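Local coordinates for protein pyridoxal 5'-phosphate synthase subunit PdxT (Thermus thermophilus, PDB 2YWD) that probably hydrolyses glutamine to glutamate and ammonia, passing the ammonia to its partner subunit PdxS for the synthesis of pyridoxal 5'-phosphate, at residues K22-E27 with E177-H182; G83-A88 with A105-N110; Q115-E120 with F135-V140. One frame throughout, in Å; residues are numbered along the deposited sequence.

Overall arrangement
Starting from the N terminus, the chain runs through helix 14-22 into the loop that holds 22-27, the first half of contact 1. That contact closes only near the C terminus, so it ties the end of helix 14-22 to the start of helix 180-189 and encloses almost the whole chain, including contacts 2 and 3. Contact 2 sets helix 82-87 against strand 103-108 and closes a short loop. Contact 3 follows in series and pairs the strands of hairpin 118-125 and 129-136. Contacts 2 and 3 touch, with centres about 14 Å apart, whereas contact 1 lies about 24 Å from each, measured between centres.

Contact 1 (K22-E27 with E177-H182); sequences KRLGIE and EDPRLH
Charge first: Arg23 and Glu177 form a salt bridge at the surface, with Arg23 NH2 2.9 Å from Glu177 OE1. The bond is bent, 131° at the hydrogen, and reaches the anti side of OE1 from out of the carboxylate plane. Guanidinium and carboxylate are turned 54° apart, and NH2 alone makes the bond across the contact. Glu177 CB lies over one guanidinium face toward its rim, and Arg23 CD comes within 3.4 Å of Glu177 O.

Arg23 and Leu24 sit where helix 14-22 ends in a Schellman motif: Gly25, with positive phi, is the C-prime residue, Gly25 N bonds to Lys22 O and Ile26 N to Leu21 O. This C-terminal end packs against the N-terminal end of helix 180-189. There Asp178 OD1 accepts the capping bond from Arg180 N (3.0 Å), while Arg180 grips the same carboxylate side-on, NH2 reaching Asp178 OD2 at 2.8 Å.

The apolar part centres on Leu24, whose CG is set beside the backbone N (chi1 -64°), carrying both methyls toward the other segment. CD2 meets Pro179 CB at 3.8 Å, and CD1 reaches His182 CB at 3.7 Å. Pro179 CB is also 4.0 Å from Arg23 CB. The His182 ring is committed elsewhere: NE2 bonds to His17 ND1, and the His182 side chain lies about 4 Å from that of Glu174, the predicted charge-relay glutamate.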
loop_
_atom_site.group_PDB
_atom_site.type_symbol
_atom_site.label_atom_id
_atom_site.label_comp_id
_atom_site.label_asym_id
_atom_site.label_seq_id
_atom_site.Cartn_x
_atom_site.Cartn_y
_atom_site.Cartn_z
ATOM N N LYS A 22 -3.925 -10.601 11.954
ATOM C CA LYS A 22 -4.151 -11.479 13.097
ATOM C C LYS A 22 -3.336 -12.762 12.942
ATOM O O LYS A 22 -2.866 -13.329 13.927
ATOM C CB LYS A 22 -5.635 -11.829 13.229
ATOM C CG LYS A 22 -6.527 -10.653 13.592
ATOM C CD LYS A 22 -7.982 -11.083 13.776
ATOM C CE LYS A 22 -8.573 -11.639 12.486
ATOM N NZ LYS A 22 -10.019 -11.983 12.619
ATOM N N ARG A 23 -3.159 -13.210 11.702
ATOM C CA ARG A 23 -2.400 -14.427 11.439
ATOM C C ARG A 23 -0.930 -14.264 11.804
ATOM O O ARG A 23 -0.183 -15.240 11.867
ATOM C CB ARG A 23 -2.532 -14.839 9.969
ATOM C CG ARG A 23 -3.961 -15.167 9.562
ATOM C CD ARG A 23 -4.014 -16.026 8.306
ATOM N NE ARG A 23 -5.394 -16.305 7.916
ATOM C CZ ARG A 23 -6.211 -15.412 7.363
ATOM N NH1 ARG A 23 -5.788 -14.179 7.120
ATOM N NH2 ARG A 23 -7.461 -15.748 7.067
ATOM N N LEU A 24 -0.517 -13.022 12.033
ATOM C CA LEU A 24 0.857 -12.741 12.418
ATOM C C LEU A 24 0.893 -12.453 13.921
ATOM O O LEU A 24 1.917 -12.032 14.460
ATOM C CB LEU A 24 1.399 -11.537 11.638
ATOM C CG LEU A 24 1.517 -11.696 10.117
ATOM C CD1 LEU A 24 2.191 -10.463 9.534
ATOM C CD2 LEU A 24 2.329 -12.938 9.778
ATOM N N GLY A 25 -0.237 -12.684 14.583
ATOM C CA GLY A 25 -0.332 -12.448 16.014
ATOM C C GLY A 25 -0.444 -10.973 16.357
ATOM O O GLY A 25 -0.234 -10.577 17.505
ATOM N N ILE A 26 -0.794 -10.163 15.360
ATOM C CA ILE A 26 -0.914 -8.716 15.533
ATOM C C ILE A 26 -2.358 -8.233 15.668
ATOM O O ILE A 26 -3.247 -8.697 14.959
ATOM C CB ILE A 26 -0.277 -7.966 14.327
ATOM C CG1 ILE A 26 1.232 -8.233 14.268
ATOM C CG2 ILE A 26 -0.557 -6.469 14.423
ATOM C CD1 ILE A 26 2.024 -7.555 15.357
ATOM N N GLU A 27 -2.582 -7.316 16.603
ATOM C CA GLU A 27 -3.896 -6.714 16.786
ATOM C C GLU A 27 -3.705 -5.304 16.246
ATOM O O GLU A 27 -3.193 -4.423 16.935
ATOM C CB GLU A 27 -4.295 -6.681 18.264
ATOM C CG GLU A 27 -4.883 -7.995 18.757
ATOM C CD GLU A 27 -6.117 -8.411 17.968
ATOM O OE1 GLU A 27 -7.083 -7.618 17.912
ATOM O OE2 GLU A 27 -6.121 -9.529 17.405
ATOM N N GLU A 177 -5.423 -15.770 2.327
ATOM C CA GLU A 177 -5.167 -16.118 3.717
ATOM C C GLU A 177 -3.667 -16.276 3.961
ATOM O O GLU A 177 -3.243 -16.674 5.045
ATOM C CB GLU A 177 -5.911 -17.402 4.089
ATOM C CG GLU A 177 -7.422 -17.259 4.006
ATOM C CD GLU A 177 -8.149 -18.322 4.798
ATOM O OE1 GLU A 177 -7.897 -18.424 6.018
ATOM O OE2 GLU A 177 -8.972 -19.053 4.206
ATOM N N ASP A 178 -2.877 -15.942 2.946
ATOM C CA ASP A 178 -1.418 -16.027 3.002
ATOM C C ASP A 178 -0.884 -14.740 3.641
ATOM O O ASP A 178 -0.996 -13.666 3.057
ATOM C CB ASP A 178 -0.868 -16.170 1.580
ATOM C CG ASP A 178 0.615 -16.482 1.547
ATOM O OD1 ASP A 178 1.320 -16.174 2.531
ATOM O OD2 ASP A 178 1.080 -17.022 0.521
ATOM N N PRO A 179 -0.289 -14.834 4.845
ATOM C CA PRO A 179 0.240 -13.650 5.529
ATOM C C PRO A 179 1.714 -13.350 5.274
ATOM O O PRO A 179 2.268 -12.429 5.868
ATOM C CB PRO A 179 -0.020 -13.980 6.992
ATOM C CG PRO A 179 0.353 -15.431 7.032
ATOM C CD PRO A 179 -0.275 -16.001 5.752
ATOM N N ARG A 180 2.346 -14.112 4.387
ATOM C CA ARG A 180 3.765 -13.919 4.109
ATOM C C ARG A 180 4.183 -12.552 3.576
ATOM O O ARG A 180 5.289 -12.095 3.864
ATOM C CB ARG A 180 4.267 -15.015 3.172
ATOM C CG ARG A 180 4.360 -16.384 3.839
ATOM C CD ARG A 180 4.904 -17.393 2.855
ATOM N NE ARG A 180 4.038 -17.472 1.688
ATOM C CZ ARG A 180 4.463 -17.719 0.457
ATOM N NH1 ARG A 180 5.756 -17.914 0.223
ATOM N NH2 ARG A 180 3.591 -17.770 -0.540
ATOM N N LEU A 181 3.328 -11.901 2.791
ATOM C CA LEU A 181 3.690 -10.583 2.288
ATOM C C LEU A 181 3.563 -9.575 3.432
ATOM O O LEU A 181 4.342 -8.624 3.521
ATOM C CB LEU A 181 2.804 -10.186 1.098
ATOM C CG LEU A 181 3.191 -8.889 0.370
ATOM C CD1 LEU A 181 4.706 -8.832 0.137
ATOM C CD2 LEU A 181 2.435 -8.813 -0.964
ATOM N N HIS A 182 2.591 -9.786 4.316
ATOM C CA HIS A 182 2.427 -8.893 5.460
ATOM C C HIS A 182 3.623 -9.048 6.397
ATOM O O HIS A 182 4.139 -8.062 6.928
ATOM C CB HIS A 182 1.133 -9.203 6.221
ATOM C CG HIS A 182 -0.098 -8.649 5.575
ATOM N ND1 HIS A 182 -0.655 -9.193 4.438
ATOM C CD2 HIS A 182 -0.874 -7.588 5.904
ATOM C CE1 HIS A 182 -1.722 -8.494 4.095
ATOM N NE2 HIS A 182 -1.877 -7.515 4.967
#

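Contact 2 (G83-A88 with A105-N110)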
loop_
_atom_site.group_PDB
_atom_site.type_symbol
_atom_site.label_atom_id
_atom_site.label_comp_id
_atom_site.label_asym_id
_atom_site.label_seq_id
_atom_site.Cartn_x
_atom_site.Cartn_y
_atom_site.Cartn_z
ATOM N N GLY A 83 -4.061 2.297 -1.543
ATOM C CA GLY A 83 -2.887 2.681 -0.778
ATOM C C GLY A 83 -1.667 2.918 -1.653
ATOM O O GLY A 83 -0.849 3.790 -1.351
ATOM N N ALA A 84 -1.530 2.138 -2.726
ATOM C CA ALA A 84 -0.402 2.295 -3.646
ATOM C C ALA A 84 -0.560 3.613 -4.403
ATOM O O ALA A 84 0.414 4.328 -4.653
ATOM C CB ALA A 84 -0.349 1.125 -4.632
ATOM N N ILE A 85 -1.797 3.921 -4.774
ATOM C CA ILE A 85 -2.091 5.161 -5.481
ATOM C C ILE A 85 -1.769 6.354 -4.575
ATOM O O ILE A 85 -1.155 7.331 -5.007
ATOM C CB ILE A 85 -3.579 5.204 -5.892
ATOM C CG1 ILE A 85 -3.854 4.118 -6.939
ATOM C CG2 ILE A 85 -3.932 6.577 -6.446
ATOM C CD1 ILE A 85 -5.338 3.831 -7.148
ATOM N N TRP A 86 -2.184 6.258 -3.313
ATOM C CA TRP A 86 -1.951 7.315 -2.325
ATOM C C TRP A 86 -0.462 7.604 -2.145
ATOM O O TRP A 86 -0.062 8.751 -1.932
ATOM C CB TRP A 86 -2.551 6.903 -0.977
ATOM C CG TRP A 86 -2.538 7.981 0.056
ATOM C CD1 TRP A 86 -3.265 9.140 0.042
ATOM C CD2 TRP A 86 -1.780 7.997 1.275
ATOM N NE1 TRP A 86 -3.010 9.873 1.179
ATOM C CE2 TRP A 86 -2.102 9.194 1.952
ATOM C CE3 TRP A 86 -0.861 7.113 1.860
ATOM C CZ2 TRP A 86 -1.537 9.532 3.189
ATOM C CZ3 TRP A 86 -0.297 7.451 3.091
ATOM C CH2 TRP A 86 -0.639 8.653 3.741
ATOM N N LEU A 87 0.358 6.561 -2.230
ATOM C CA LEU A 87 1.803 6.705 -2.061
ATOM C C LEU A 87 2.520 7.327 -3.263
ATOM O O LEU A 87 3.553 7.977 -3.105
ATOM C CB LEU A 87 2.434 5.336 -1.767
ATOM C CG LEU A 87 2.074 4.633 -0.455
ATOM C CD1 LEU A 87 2.554 3.181 -0.492
ATOM C CD2 LEU A 87 2.710 5.375 0.708
ATOM N N ALA A 88 1.966 7.132 -4.454
ATOM C CA ALA A 88 2.572 7.625 -5.692
ATOM C C ALA A 88 2.776 9.132 -5.799
ATOM O O ALA A 88 1.882 9.925 -5.502
ATOM C CB ALA A 88 1.760 7.139 -6.887
ATOM N N ALA A 105 7.041 7.090 -8.288
ATOM C CA ALA A 105 6.374 6.287 -9.293
ATOM C C ALA A 105 5.218 7.036 -9.934
ATOM O O ALA A 105 4.658 7.954 -9.342
ATOM C CB ALA A 105 5.863 4.997 -8.663
ATOM N N TRP A 106 4.890 6.640 -11.159
ATOM C CA TRP A 106 3.776 7.205 -11.911
ATOM C C TRP A 106 2.753 6.081 -11.930
ATOM O O TRP A 106 3.025 5.011 -12.472
ATOM C CB TRP A 106 4.197 7.519 -13.348
ATOM C CG TRP A 106 4.905 8.826 -13.523
ATOM C CD1 TRP A 106 5.845 9.371 -12.698
ATOM C CD2 TRP A 106 4.758 9.733 -14.620
ATOM N NE1 TRP A 106 6.295 10.565 -13.215
ATOM C CE2 TRP A 106 5.643 10.810 -14.395
ATOM C CE3 TRP A 106 3.964 9.738 -15.776
ATOM C CZ2 TRP A 106 5.758 11.884 -15.283
ATOM C CZ3 TRP A 106 4.079 10.807 -16.662
ATOM C CH2 TRP A 106 4.971 11.865 -16.408
ATOM N N VAL A 107 1.590 6.311 -11.334
ATOM C CA VAL A 107 0.558 5.285 -11.296
ATOM C C VAL A 107 -0.714 5.732 -11.991
ATOM O O VAL A 107 -1.181 6.854 -11.793
ATOM C CB VAL A 107 0.195 4.908 -9.843
ATOM C CG1 VAL A 107 -0.964 3.918 -9.835
ATOM C CG2 VAL A 107 1.407 4.310 -9.140
ATOM N N GLU A 108 -1.280 4.850 -12.808
ATOM C CA GLU A 108 -2.524 5.166 -13.492
ATOM C C GLU A 108 -3.616 4.294 -12.878
ATOM O O GLU A 108 -3.488 3.069 -12.811
ATOM C CB GLU A 108 -2.418 4.892 -14.994
ATOM C CG GLU A 108 -3.564 5.515 -15.783
ATOM C CD GLU A 108 -3.532 5.174 -17.257
ATOM O OE1 GLU A 108 -2.475 4.718 -17.747
ATOM O OE2 GLU A 108 -4.571 5.374 -17.927
ATOM N N ARG A 109 -4.680 4.936 -12.415
ATOM C CA ARG A 109 -5.792 4.233 -11.789
ATOM C C ARG A 109 -6.533 3.310 -12.757
ATOM O O ARG A 109 -6.680 3.633 -13.937
ATOM C CB ARG A 109 -6.767 5.260 -11.196
ATOM C CG ARG A 109 -6.242 5.965 -9.944
ATOM C CD ARG A 109 -7.009 7.257 -9.669
ATOM N NE ARG A 109 -8.440 7.084 -9.895
ATOM C CZ ARG A 109 -9.327 8.073 -9.896
ATOM N NH1 ARG A 109 -8.942 9.322 -9.673
ATOM N NH2 ARG A 109 -10.601 7.813 -10.157
ATOM N N ASN A 110 -6.967 2.155 -12.244
ATOM C CA ASN A 110 -7.744 1.157 -12.996
ATOM C C ASN A 110 -7.415 1.178 -14.493
ATOM O O ASN A 110 -8.274 1.464 -15.333
ATOM C CB ASN A 110 -9.236 1.438 -12.758
ATOM C CG ASN A 110 -10.143 0.389 -13.362
ATOM O OD1 ASN A 110 -9.738 -0.746 -13.587
ATOM N ND2 ASN A 110 -11.396 0.765 -13.609
#
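Ile85 lies on helix 82-87 and Ala88 directly follows it; this helix comes after the predicted nucleophile Cys81 and its probable nucleophile elbow in this class I glutamine amidotransferase domain. Here the helix leans on strand 103-108, the middle strand of a small three-stranded sheet, and on Arg109 just beyond it. The meeting is buried and made by aliphatic groups, with Val107 at its middle. Val107 CB points at the helix, and chi1 of 175° turns CG1 anti to the backbone N, so that the two methyls serve different partners: CG1 packs against Ile85 CG1 at 4.1 Å, while CG2 meets Ala88 CB at 3.6 Å. The Val107 and Ile85 side chains run at about a right angle to each other.

Ile85 carries on past the valine. Its chain extends through CG1 (chi2 165°), which brings the terminal CD1 against the aliphatic stem of Arg109, 3.6 Å from CG. The charged end of the arginine finds partners outside the two segments: NH1 bonds to Gln97 OE1 and the guanidinium makes a cation-pi contact with Tyr94. Arg109 is a predicted glutamine-binding residue, and Ile85 also touches Ser50, predicted to bind glutamine too, so the isoleucine packs against two residues of the probable substrate site.

At the other end of the contact the helix is finishing. Ala88 is the first residue to leave helical geometry, and its CB faces the strand, lying 3.9 Å from the backbone Ala105 O.

Contact 3 (Q115-E120 with F135-V140)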
loop_
_atom_site.group_PDB
_atom_site.type_symbol
_atom_site.label_atom_id
_atom_site.label_comp_id
_atom_site.label_asym_id
_atom_site.label_seq_id
_atom_site.Cartn_x
_atom_site.Cartn_y
_atom_site.Cartn_z
ATOM N N GLN A 115 -11.900 -6.340 -19.819
ATOM C CA GLN A 115 -13.347 -6.155 -19.770
ATOM C C GLN A 115 -13.857 -6.366 -18.346
ATOM O O GLN A 115 -14.537 -5.504 -17.786
ATOM C CB GLN A 115 -14.037 -7.137 -20.719
ATOM C CG GLN A 115 -15.172 -6.524 -21.519
ATOM C CD GLN A 115 -15.940 -7.561 -22.313
ATOM O OE1 GLN A 115 -15.349 -8.398 -22.999
ATOM N NE2 GLN A 115 -17.266 -7.509 -22.229
ATOM N N VAL A 116 -13.539 -7.522 -17.775
ATOM C CA VAL A 116 -13.937 -7.835 -16.408
ATOM C C VAL A 116 -12.865 -7.175 -15.554
ATOM O O VAL A 116 -11.685 -7.487 -15.682
ATOM C CB VAL A 116 -13.937 -9.359 -16.154
ATOM C CG1 VAL A 116 -14.525 -9.661 -14.784
ATOM C CG2 VAL A 116 -14.729 -10.065 -17.241
ATOM N N GLU A 117 -13.274 -6.258 -14.687
ATOM C CA GLU A 117 -12.319 -5.536 -13.859
ATOM C C GLU A 117 -11.800 -6.272 -12.628
ATOM O O GLU A 117 -11.520 -5.657 -11.603
ATOM C CB GLU A 117 -12.914 -4.182 -13.463
ATOM C CG GLU A 117 -12.973 -3.207 -14.630
ATOM C CD GLU A 117 -13.645 -1.892 -14.284
ATOM O OE1 GLU A 117 -13.524 -0.946 -15.091
ATOM O OE2 GLU A 117 -14.294 -1.806 -13.219
ATOM N N SER A 118 -11.651 -7.588 -12.746
ATOM C CA SER A 118 -11.143 -8.404 -11.650
ATOM C C SER A 118 -10.505 -9.687 -12.177
ATOM O O SER A 118 -11.080 -10.372 -13.025
ATOM C CB SER A 118 -12.274 -8.762 -10.687
ATOM O OG SER A 118 -13.245 -9.567 -11.332
ATOM N N PHE A 119 -9.311 -10.004 -11.681
ATOM C CA PHE A 119 -8.614 -11.218 -12.094
ATOM C C PHE A 119 -7.602 -11.646 -11.038
ATOM O O PHE A 119 -7.267 -10.877 -10.139
ATOM C CB PHE A 119 -7.921 -11.008 -13.447
ATOM C CG PHE A 119 -6.907 -9.904 -13.452
ATOM C CD1 PHE A 119 -5.573 -10.164 -13.150
ATOM C CD2 PHE A 119 -7.287 -8.599 -13.752
ATOM C CE1 PHE A 119 -4.628 -9.138 -13.149
ATOM C CE2 PHE A 119 -6.351 -7.563 -13.752
ATOM C CZ PHE A 119 -5.017 -7.833 -13.450
ATOM N N GLU A 120 -7.129 -12.884 -11.138
ATOM C CA GLU A 120 -6.155 -13.393 -10.183
ATOM C C GLU A 120 -4.980 -14.028 -10.916
ATOM O O GLU A 120 -5.162 -14.684 -11.942
ATOM C CB GLU A 120 -6.805 -14.418 -9.251
ATOM C CG GLU A 120 -8.056 -13.913 -8.535
ATOM C CD GLU A 120 -9.285 -13.909 -9.430
ATOM O OE1 GLU A 120 -9.604 -14.977 -9.994
ATOM O OE2 GLU A 120 -9.934 -12.847 -9.570
ATOM N N PHE A 135 -6.347 -9.161 -8.089
ATOM C CA PHE A 135 -6.478 -7.844 -8.711
ATOM C C PHE A 135 -7.943 -7.431 -8.923
ATOM O O PHE A 135 -8.741 -8.193 -9.473
ATOM C CB PHE A 135 -5.760 -7.842 -10.068
ATOM C CG PHE A 135 -4.276 -8.107 -9.989
ATOM C CD1 PHE A 135 -3.362 -7.058 -10.083
ATOM C CD2 PHE A 135 -3.791 -9.408 -9.853
ATOM C CE1 PHE A 135 -1.985 -7.302 -10.051
ATOM C CE2 PHE A 135 -2.416 -9.663 -9.817
ATOM C CZ PHE A 135 -1.511 -8.606 -9.918
ATOM N N ILE A 136 -8.285 -6.220 -8.490
ATOM C CA ILE A 136 -9.643 -5.688 -8.644
ATOM C C ILE A 136 -9.551 -4.224 -9.085
ATOM O O ILE A 136 -9.132 -3.367 -8.309
ATOM C CB ILE A 136 -10.421 -5.784 -7.309
ATOM C CG1 ILE A 136 -10.553 -7.258 -6.900
ATOM C CG2 ILE A 136 -11.794 -5.144 -7.452
ATOM C CD1 ILE A 136 -11.187 -7.475 -5.536
ATOM N N ARG A 137 -9.941 -3.939 -10.327
ATOM C CA ARG A 137 -9.860 -2.577 -10.870
ATOM C C ARG A 137 -8.446 -2.064 -10.598
ATOM O O ARG A 137 -8.230 -0.885 -10.331
ATOM C CB ARG A 137 -10.882 -1.659 -10.190
ATOM C CG ARG A 137 -12.338 -1.994 -10.495
ATOM C CD ARG A 137 -13.266 -0.898 -9.987
ATOM N NE ARG A 137 -13.096 -0.677 -8.555
ATOM C CZ ARG A 137 -13.630 -1.442 -7.608
ATOM N NH1 ARG A 137 -14.386 -2.483 -7.936
ATOM N NH2 ARG A 137 -13.393 -1.176 -6.331
ATOM N N ALA A 138 -7.485 -2.974 -10.690
ATOM C CA ALA A 138 -6.093 -2.674 -10.388
ATOM C C ALA A 138 -5.429 -1.501 -11.100
ATOM O O ALA A 138 -5.613 -1.292 -12.299
ATOM C CB ALA A 138 -5.255 -3.930 -10.593
ATOM N N PRO A 139 -4.646 -0.709 -10.351
ATOM C CA PRO A 139 -3.947 0.431 -10.939
ATOM C C PRO A 139 -2.695 -0.131 -11.611
ATOM O O PRO A 139 -2.312 -1.280 -11.366
ATOM C CB PRO A 139 -3.613 1.292 -9.726
ATOM C CG PRO A 139 -3.343 0.261 -8.671
ATOM C CD PRO A 139 -4.489 -0.718 -8.884
ATOM N N VAL A 140 -2.057 0.672 -12.448
ATOM C CA VAL A 140 -0.860 0.233 -13.141
ATOM C C VAL A 140 0.319 1.140 -12.818
ATOM O O VAL A 140 0.186 2.364 -12.796
ATOM C CB VAL A 140 -1.100 0.217 -14.671
ATOM C CG1 VAL A 140 0.204 -0.076 -15.421
ATOM C CG2 VAL A 140 -2.158 -0.833 -15.010
HETATM O O HOH W 1 -8.254 -5.630 -11.991
HETATM O O HOH W 2 -9.993 -10.708 -8.228
#
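Ser118 to Phe119 and Phe135 to Ile136 pair antiparallel: Phe119 and Phe135 form a hydrogen-bonded pair, with Phe119 N to Phe135 O at 2.9 Å and Phe135 N to Phe119 O at 2.8 Å, and Ser118 faces Ile136 as a non-hydrogen-bonded pair. Arg137 N adds a bond to Glu117 O (2.7 Å), and water 1 accepts from Ala138 N and donates weakly to Glu117 O.

On one face the rings of Phe119 and Phe135 lie nearly parallel, planes 11° apart, but displaced so that they share little of their faces. What sits over the Phe119 ring is Phe135 CB, 3.5 Å from its centroid in a CH-pi contact, and Phe119 CE1 in turn lies over the Phe135 ring, 3.3 Å from CG. A chi1 of 60°, with CG between the backbone N and the carbonyl carbon, helps turn the Phe119 ring toward Phe135.

This is the open end of the beta hairpin 118-125 and 129-136, and Ile136 and Arg137 are predicted glutamine-binding residues. With an alanine in place of Phe119, Phe135 CB and the adjoining ring face would probably lose their cover, and Phe112 its edge-to-face partner.

Before the strand begins, Glu117 lies across the arginine stem, with OE2 3.4 Å from Arg137 CG, while Glu117 OE1 is hydrogen-bonded to Asn110 ND2. The charged ends stay apart, Glu117 OE2 being 4.9 Å from Arg137 NE.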